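Local atomic coordinates of proteolytically activated form of PPO4 Tyrosinase (Agaricus bisporus var. bisporus H97, PDB entry 4OUA), a protein that oxidises phenols at a copper centre, hydroxylating monophenols and converting the resulting o-diphenols into reactive o-quinones, the first step towards melanin. Residues P139-E142 and I143-E147; S245-A248 and V249-I253; H282-V285 and D286-L289. One frame throughout, in Å; residues are numbered along the deposited sequence.

Contact 1: residues P139-E142 and I143-E147; sequences PPDE and IIKLE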
loop_
_atom_site.group_PDB
_atom_site.type_symbol
_atom_site.label_atom_id
_atom_site.label_comp_id
_atom_site.label_asym_id
_atom_site.label_seq_id
_atom_site.Cartn_x
_atom_site.Cartn_y
_atom_site.Cartn_z
ATOM N N PRO A 139 10.013 2.397 -11.805
ATOM C CA PRO A 139 10.665 2.163 -10.514
ATOM C C PRO A 139 12.093 1.658 -10.675
ATOM O O PRO A 139 12.509 1.361 -11.795
ATOM C CB PRO A 139 9.781 1.098 -9.870
ATOM C CG PRO A 139 9.252 0.325 -11.036
ATOM C CD PRO A 139 9.051 1.331 -12.140
ATOM N N PRO A 140 12.839 1.569 -9.564
ATOM C CA PRO A 140 14.206 1.037 -9.560
ATOM C C PRO A 140 14.250 -0.428 -9.984
ATOM O O PRO A 140 13.236 -1.120 -9.910
ATOM C CB PRO A 140 14.641 1.199 -8.099
ATOM C CG PRO A 140 13.748 2.262 -7.547
ATOM C CD PRO A 140 12.436 2.059 -8.237
ATOM N N ASP A 141 15.415 -0.893 -10.420
ATOM C CA ASP A 141 15.551 -2.261 -10.906
ATOM C C ASP A 141 15.281 -3.276 -9.801
ATOM O O ASP A 141 14.814 -4.383 -10.067
ATOM C CB ASP A 141 16.944 -2.483 -11.498
ATOM C CG ASP A 141 17.236 -1.554 -12.660
ATOM O OD1 ASP A 141 16.281 -0.966 -13.210
ATOM O OD2 ASP A 141 18.421 -1.414 -13.031
ATOM N N GLU A 142 15.572 -2.890 -8.563
ATOM C CA GLU A 142 15.359 -3.765 -7.416
ATOM C C GLU A 142 13.888 -4.129 -7.251
ATOM O O GLU A 142 13.552 -5.145 -6.643
ATOM C CB GLU A 142 15.872 -3.105 -6.132
ATOM C CG GLU A 142 17.380 -2.907 -6.071
ATOM C CD GLU A 142 17.854 -1.735 -6.908
ATOM O OE1 GLU A 142 17.041 -1.188 -7.683
ATOM O OE2 GLU A 142 19.040 -1.360 -6.787
ATOM N N ILE A 143 13.013 -3.297 -7.802
ATOM C CA ILE A 143 11.578 -3.455 -7.609
ATOM C C ILE A 143 10.902 -4.175 -8.770
ATOM O O ILE A 143 9.878 -4.835 -8.588
ATOM C CB ILE A 143 10.896 -2.086 -7.414
ATOM C CG1 ILE A 143 11.488 -1.372 -6.200
ATOM C CG2 ILE A 143 9.394 -2.247 -7.255
ATOM C CD1 ILE A 143 11.360 -2.159 -4.913
ATOM N N ILE A 144 11.484 -4.062 -9.960
ATOM C CA ILE A 144 10.795 -4.491 -11.171
ATOM C C ILE A 144 11.584 -5.470 -12.043
ATOM O O ILE A 144 10.992 -6.218 -12.821
ATOM C CB ILE A 144 10.421 -3.269 -12.037
ATOM C CG1 ILE A 144 9.423 -3.662 -13.127
ATOM C CG2 ILE A 144 11.669 -2.634 -12.636
ATOM C CD1 ILE A 144 8.131 -4.229 -12.588
ATOM N N LYS A 145 12.909 -5.475 -11.918
ATOM C CA LYS A 145 13.738 -6.230 -12.860
ATOM C C LYS A 145 14.707 -7.228 -12.217
ATOM O O LYS A 145 14.824 -8.364 -12.678
ATOM C CB LYS A 145 14.525 -5.255 -13.745
ATOM C CG LYS A 145 15.409 -5.931 -14.780
ATOM C CD LYS A 145 15.807 -4.966 -15.888
ATOM C CE LYS A 145 16.528 -3.746 -15.337
ATOM N NZ LYS A 145 16.897 -2.788 -16.418
ATOM N N LEU A 146 15.401 -6.809 -11.163
ATOM C CA LEU A 146 16.452 -7.632 -10.565
ATOM C C LEU A 146 15.929 -8.898 -9.884
ATOM O O LEU A 146 15.318 -8.833 -8.817
ATOM C CB LEU A 146 17.255 -6.809 -9.557
ATOM C CG LEU A 146 18.144 -5.710 -10.138
ATOM C CD1 LEU A 146 18.800 -4.912 -9.025
ATOM C CD2 LEU A 146 19.193 -6.310 -11.059
ATOM N N GLU A 147 16.185 -10.046 -10.507
ATOM C CA GLU A 147 15.833 -11.340 -9.928
ATOM C C GLU A 147 16.588 -11.583 -8.626
ATOM O O GLU A 147 16.046 -12.152 -7.680
ATOM C CB GLU A 147 16.122 -12.468 -10.919
ATOM C CG GLU A 147 15.154 -12.540 -12.085
ATOM C CD GLU A 147 13.787 -13.050 -11.675
ATOM O OE1 GLU A 147 13.667 -13.610 -10.563
ATOM O OE2 GLU A 147 12.833 -12.892 -12.465
#
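Asp-141 O is gripped by two amides at the end of the single-turn helix 141-144. Lys-145 N donates to Asp-141 O at 2.9 Å and Leu-146 N does so at 2.7 Å, the latter almost straight (178°), and the two reach the oxygen from opposite faces of the carbonyl plane. A weak bond from Ile-144 N joins them. One carbonyl thus gathers the amides of the turn where the chain leaves the helix. At the other end Pro-140 occupies the N-cap position, and its O accepts from Ile-143 N at 3.0 Å, with the donor standing well above the carbonyl plane. The side chains sort into two sides. Pro-139 lays CG against Ile-144 CB at 3.9 Å, while Pro-140 and Ile-143 run side by side; helices 18-21, 201-224 and 277-295 cover this apolar side. On the other, Leu-146 fits its CG against Asp-141 CB and brings CD1 alongside the CG of Glu-142. The turn leads into strand 148-152, and Asn-163 ND2 binds the carbonyls of Glu-142 and Leu-146. Lys-145 bends at chi3 (58°), bringing CE within 3.5 Å of Asp-141 OD1 and NZ within 3.7 Å of that oxygen, a long salt bridge.

Contact 2: residues S245-A248 and V249-I253; sequences SLEA and VHDDI. With CU1 (copper (I) ion), chain D.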
loop_
_atom_site.group_PDB
_atom_site.type_symbol
_atom_site.label_atom_id
_atom_site.label_comp_id
_atom_site.label_asym_id
_atom_site.label_seq_id
_atom_site.Cartn_x
_atom_site.Cartn_y
_atom_site.Cartn_z
ATOM N N SER A 245 -10.379 11.901 -8.641
ATOM C CA SER A 245 -10.329 11.427 -7.263
ATOM C C SER A 245 -9.006 10.744 -6.944
ATOM O O SER A 245 -8.263 10.352 -7.844
ATOM C CB SER A 245 -11.485 10.464 -6.986
ATOM O OG SER A 245 -11.374 9.296 -7.779
ATOM N N LEU A 246 -8.720 10.609 -5.652
ATOM C CA LEU A 246 -7.529 9.909 -5.189
ATOM C C LEU A 246 -7.519 8.476 -5.706
ATOM O O LEU A 246 -6.460 7.911 -5.972
ATOM C CB LEU A 246 -7.461 9.919 -3.660
ATOM C CG LEU A 246 -6.273 9.228 -2.981
ATOM C CD1 LEU A 246 -5.011 10.074 -3.081
ATOM C CD2 LEU A 246 -6.592 8.904 -1.529
ATOM N N GLU A 247 -8.708 7.898 -5.854
ATOM C CA GLU A 247 -8.837 6.503 -6.262
ATOM C C GLU A 247 -8.740 6.338 -7.773
ATOM O O GLU A 247 -8.142 5.378 -8.262
ATOM C CB GLU A 247 -10.159 5.921 -5.760
ATOM C CG GLU A 247 -10.334 4.443 -6.058
ATOM C CD GLU A 247 -11.672 3.902 -5.590
ATOM O OE1 GLU A 247 -12.585 4.712 -5.326
ATOM O OE2 GLU A 247 -11.810 2.665 -5.486
ATOM N N ALA A 248 -9.337 7.272 -8.507
ATOM C CA ALA A 248 -9.317 7.236 -9.966
ATOM C C ALA A 248 -7.884 7.244 -10.489
ATOM O O ALA A 248 -7.516 6.425 -11.333
ATOM C CB ALA A 248 -10.098 8.408 -10.534
ATOM N N VAL A 249 -7.083 8.175 -9.978
ATOM C CA VAL A 249 -5.669 8.260 -10.325
ATOM C C VAL A 249 -4.930 7.015 -9.851
ATOM O O VAL A 249 -3.947 6.583 -10.456
ATOM C CB VAL A 249 -5.015 9.510 -9.706
ATOM C CG1 VAL A 249 -3.535 9.564 -10.045
ATOM C CG2 VAL A 249 -5.726 10.769 -10.183
ATOM N N HIS A 250 -5.458 6.433 -8.722
ATOM C CA HIS A 250 -4.891 5.237 -8.115
ATOM C C HIS A 250 -5.136 3.991 -8.964
ATOM O O HIS A 250 -4.344 3.047 -8.943
ATOM C CB HIS A 250 -5.474 5.052 -6.710
ATOM C CG HIS A 250 -5.619 3.621 -6.296
ATOM N ND1 HIS A 250 -6.789 2.912 -6.466
ATOM C CD2 HIS A 250 -4.745 2.771 -5.709
ATOM C CE1 HIS A 250 -6.625 1.683 -6.007
ATOM N NE2 HIS A 250 -5.393 1.570 -5.547
ATOM N N ASP A 251 -6.227 3.996 -9.713
ATOM C CA ASP A 251 -6.612 2.844 -10.525
ATOM C C ASP A 251 -5.659 2.614 -11.693
ATOM O O ASP A 251 -5.424 1.474 -12.091
ATOM C CB ASP A 251 -8.038 3.015 -11.054
ATOM C CG ASP A 251 -9.076 2.993 -9.952
ATOM O OD1 ASP A 251 -8.804 2.400 -8.887
ATOM O OD2 ASP A 251 -10.168 3.566 -10.155
ATOM N N ASP A 252 -5.116 3.697 -12.240
ATOM C CA ASP A 252 -4.235 3.615 -13.402
ATOM C C ASP A 252 -2.984 2.783 -13.131
ATOM O O ASP A 252 -2.462 2.124 -14.030
ATOM C CB ASP A 252 -3.832 5.017 -13.868
ATOM C CG ASP A 252 -4.985 5.779 -14.497
ATOM O OD1 ASP A 252 -6.148 5.528 -14.113
ATOM O OD2 ASP A 252 -4.729 6.629 -15.377
ATOM N N ILE A 253 -2.502 2.812 -11.894
ATOM C CA ILE A 253 -1.287 2.084 -11.545
ATOM C C ILE A 253 -1.538 0.582 -11.469
ATOM O O ILE A 253 -0.657 -0.215 -11.782
ATOM C CB ILE A 253 -0.697 2.565 -10.210
ATOM C CG1 ILE A 253 -0.459 4.077 -10.247
ATOM C CG2 ILE A 253 0.598 1.826 -9.909
ATOM C CD1 ILE A 253 0.480 4.517 -11.347
HETATM CU CU CU1 D . -5.287 -0.328 -5.017
HETATM O O HOH W 1 -7.255 -1.280 -4.407
#
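His-250 ND1 and Asp-251 N both turn to Glu-247 O, each through a weak bond, in the first turns of helix 246-258. His-250 ND1 lies 3.3 Å from Glu-247 O, which sits at the ring edge and in its plane; a second bond from ND1, to Asp-251 OD1, is weak too. Together they probably help to fix the ring's rotation while His-250 NE2, at the far side of the ring, binds a copper ion at 2.0 Å. Asp-251 N has another acceptor in Ala-248 O (3.2 Å), approached from above the carbonyl plane. Ser-245 is the N-cap: its OG accepts from Ala-248 N at 3.0 Å and is also hydrogen-bonded to His-242 O, and its O receives a nearly straight bond (178°) from Val-249 N. The carboxylates of Glu-247 and Asp-251 also have partners outside these turns: the extended glutamate carries OE1 away from the helix to the amides of His-235 and Ser-82, and Asp-251 OD2 is hydrogen-bonded to His-235 ND1. His-254, one turn further on, and His-282 complete the protein's share of this copper site, with a water at 2.3 Å from the metal. Leu-246 and Val-249 pack on helix 201-224, and Glu-247 touches Phe-86 of helix 86-109.

Contact 3: residues H282-V285 and D286-L289; sequences HSNV and DRHL. With CU1 (copper (I) ion), chain D.
The imidazole of His-288 has the carbonyl oxygen of Asn-284 over one face, 3.4 Å above it and nearer the ring's border than its centre, while Asn-284 OD1 meets the guanidinium edge of Arg-287. Asn-284 therefore serves two flat groups one helical turn ahead of it within helix 277-295. Its amide stands 73° from the His-288 ring, and Asn-284 ND2 comes to 3.3 Å from His-288 NE2. Arg-287 NE donates to Asn-284 OD1 at 3.2 Å in a fairly straight bond (164°), the oxygen lying in the guanidinium plane. A bend at chi3 (75°) brings NE round to this oxygen, and Asp-353 and Asp-132 take NH1 and NH2 in salt bridges, so the two carboxylates probably balance the buried charge. Asn-284 O also accepts from His-288 N at 3.0 Å, as part of the regular helical bonding. At the start of the segment His-282 binds copper through NE2 at 2.0 Å, sharing the ion with His-250 and His-254. Asp-286 reaches Arg-91 of helix 86-109 and the hydroxyls of Tyr-349 and Tyr-351, His-288 packs on helix 201-224, and Leu-289 touches Pro-87 and Arg-91 of helix 86-109.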
loop_
_atom_site.group_PDB
_atom_site.type_symbol
_atom_site.label_atom_id
_atom_site.label_comp_id
_atom_site.label_asym_id
_atom_site.label_seq_id
_atom_site.Cartn_x
_atom_site.Cartn_y
_atom_site.Cartn_z
ATOM N N HIS A 282 0.298 1.776 -2.542
ATOM C CA HIS A 282 -0.644 2.365 -1.600
ATOM C C HIS A 282 0.047 3.082 -0.445
ATOM O O HIS A 282 -0.600 3.792 0.326
ATOM C CB HIS A 282 -1.593 1.291 -1.073
ATOM C CG HIS A 282 -2.683 0.937 -2.034
ATOM N ND1 HIS A 282 -3.945 1.490 -1.963
ATOM C CD2 HIS A 282 -2.698 0.104 -3.101
ATOM C CE1 HIS A 282 -4.692 1.002 -2.937
ATOM N NE2 HIS A 282 -3.958 0.162 -3.646
ATOM N N SER A 283 1.403 2.910 -0.320
ATOM C CA SER A 283 2.173 3.735 0.599
ATOM C C SER A 283 2.279 5.136 0.017
ATOM O O SER A 283 2.275 6.130 0.744
ATOM C CB SER A 283 3.564 3.151 0.842
ATOM O OG SER A 283 4.366 4.054 1.585
ATOM N N ASN A 284 2.370 5.199 -1.308
ATOM C CA ASN A 284 2.434 6.464 -2.024
ATOM C C ASN A 284 1.049 7.078 -2.172
ATOM O O ASN A 284 0.898 8.299 -2.172
ATOM C CB ASN A 284 3.080 6.267 -3.396
ATOM C CG ASN A 284 3.250 7.567 -4.152
ATOM O OD1 ASN A 284 4.066 8.411 -3.780
ATOM N ND2 ASN A 284 2.488 7.731 -5.228
ATOM N N VAL A 285 0.041 6.222 -2.306
ATOM C CA VAL A 285 -1.343 6.674 -2.330
ATOM C C VAL A 285 -1.674 7.354 -1.011
ATOM O O VAL A 285 -2.424 8.329 -0.969
ATOM C CB VAL A 285 -2.322 5.513 -2.573
ATOM C CG1 VAL A 285 -3.755 5.957 -2.313
ATOM C CG2 VAL A 285 -2.164 4.973 -3.986
ATOM N N ASP A 286 -1.097 6.834 0.067
ATOM C CA ASP A 286 -1.298 7.406 1.389
ATOM C C ASP A 286 -0.541 8.720 1.522
ATOM O O ASP A 286 -0.973 9.625 2.236
ATOM C CB ASP A 286 -0.854 6.424 2.473
ATOM C CG ASP A 286 -1.227 6.887 3.864
ATOM O OD1 ASP A 286 -2.357 6.593 4.303
ATOM O OD2 ASP A 286 -0.391 7.545 4.518
ATOM N N ARG A 287 0.590 8.821 0.828
ATOM C CA ARG A 287 1.385 10.043 0.844
ATOM C C ARG A 287 0.633 11.170 0.150
ATOM O O ARG A 287 0.734 12.333 0.539
ATOM C CB ARG A 287 2.740 9.824 0.172
ATOM C CG ARG A 287 3.691 11.003 0.311
ATOM C CD ARG A 287 5.042 10.708 -0.312
ATOM N NE ARG A 287 4.987 10.751 -1.769
ATOM C CZ ARG A 287 5.417 11.773 -2.500
ATOM N NH1 ARG A 287 5.943 12.837 -1.911
ATOM N NH2 ARG A 287 5.327 11.729 -3.821
ATOM N N HIS A 288 -0.119 10.813 -0.887
ATOM C CA HIS A 288 -0.956 11.769 -1.595
ATOM C C HIS A 288 -2.000 12.345 -0.647
ATOM O O HIS A 288 -2.264 13.548 -0.650
ATOM C CB HIS A 288 -1.635 11.108 -2.798
ATOM C CG HIS A 288 -0.699 10.795 -3.923
ATOM N ND1 HIS A 288 -1.064 10.015 -4.999
ATOM C CD2 HIS A 288 0.586 11.164 -4.146
ATOM C CE1 HIS A 288 -0.045 9.915 -5.835
ATOM N NE2 HIS A 288 0.968 10.602 -5.339
ATOM N N LEU A 289 -2.583 11.472 0.167
ATOM C CA LEU A 289 -3.568 11.886 1.155
ATOM C C LEU A 289 -2.954 12.862 2.153
ATOM O O LEU A 289 -3.584 13.847 2.533
ATOM C CB LEU A 289 -4.138 10.668 1.881
ATOM C CG LEU A 289 -5.262 10.938 2.879
ATOM C CD1 LEU A 289 -6.422 11.637 2.193
ATOM C CD2 LEU A 289 -5.718 9.640 3.519
HETATM CU CU CU1 D . -5.287 -0.328 -5.017
HETATM O O HOH W 1 -7.255 -1.280 -4.407
#

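How the contacts relate
Along the chain the three contacts come in series, all within the central tyrosinase domain. Contacts 2 and 3 lie on the successive helices 246-258 and 277-295, their centres 11 Å apart. They touch directly: Leu-246 CD1 packs 3.5 Å from His-288 CB, and His-250 CD2 lies 3.8 Å from Val-285 CG2. One copper ion and its water belong to both, so these two helices jointly build one half of the dicopper centre. Contact 1, on the short helix 141-144, is set apart, about 23 Å from contact 2 and 21 Å from contact 3 between centres. It nevertheless adjoins the helix that carries contact 3, since Ile-143 packs on Ile-277 and Leu-280 of helix 277-295.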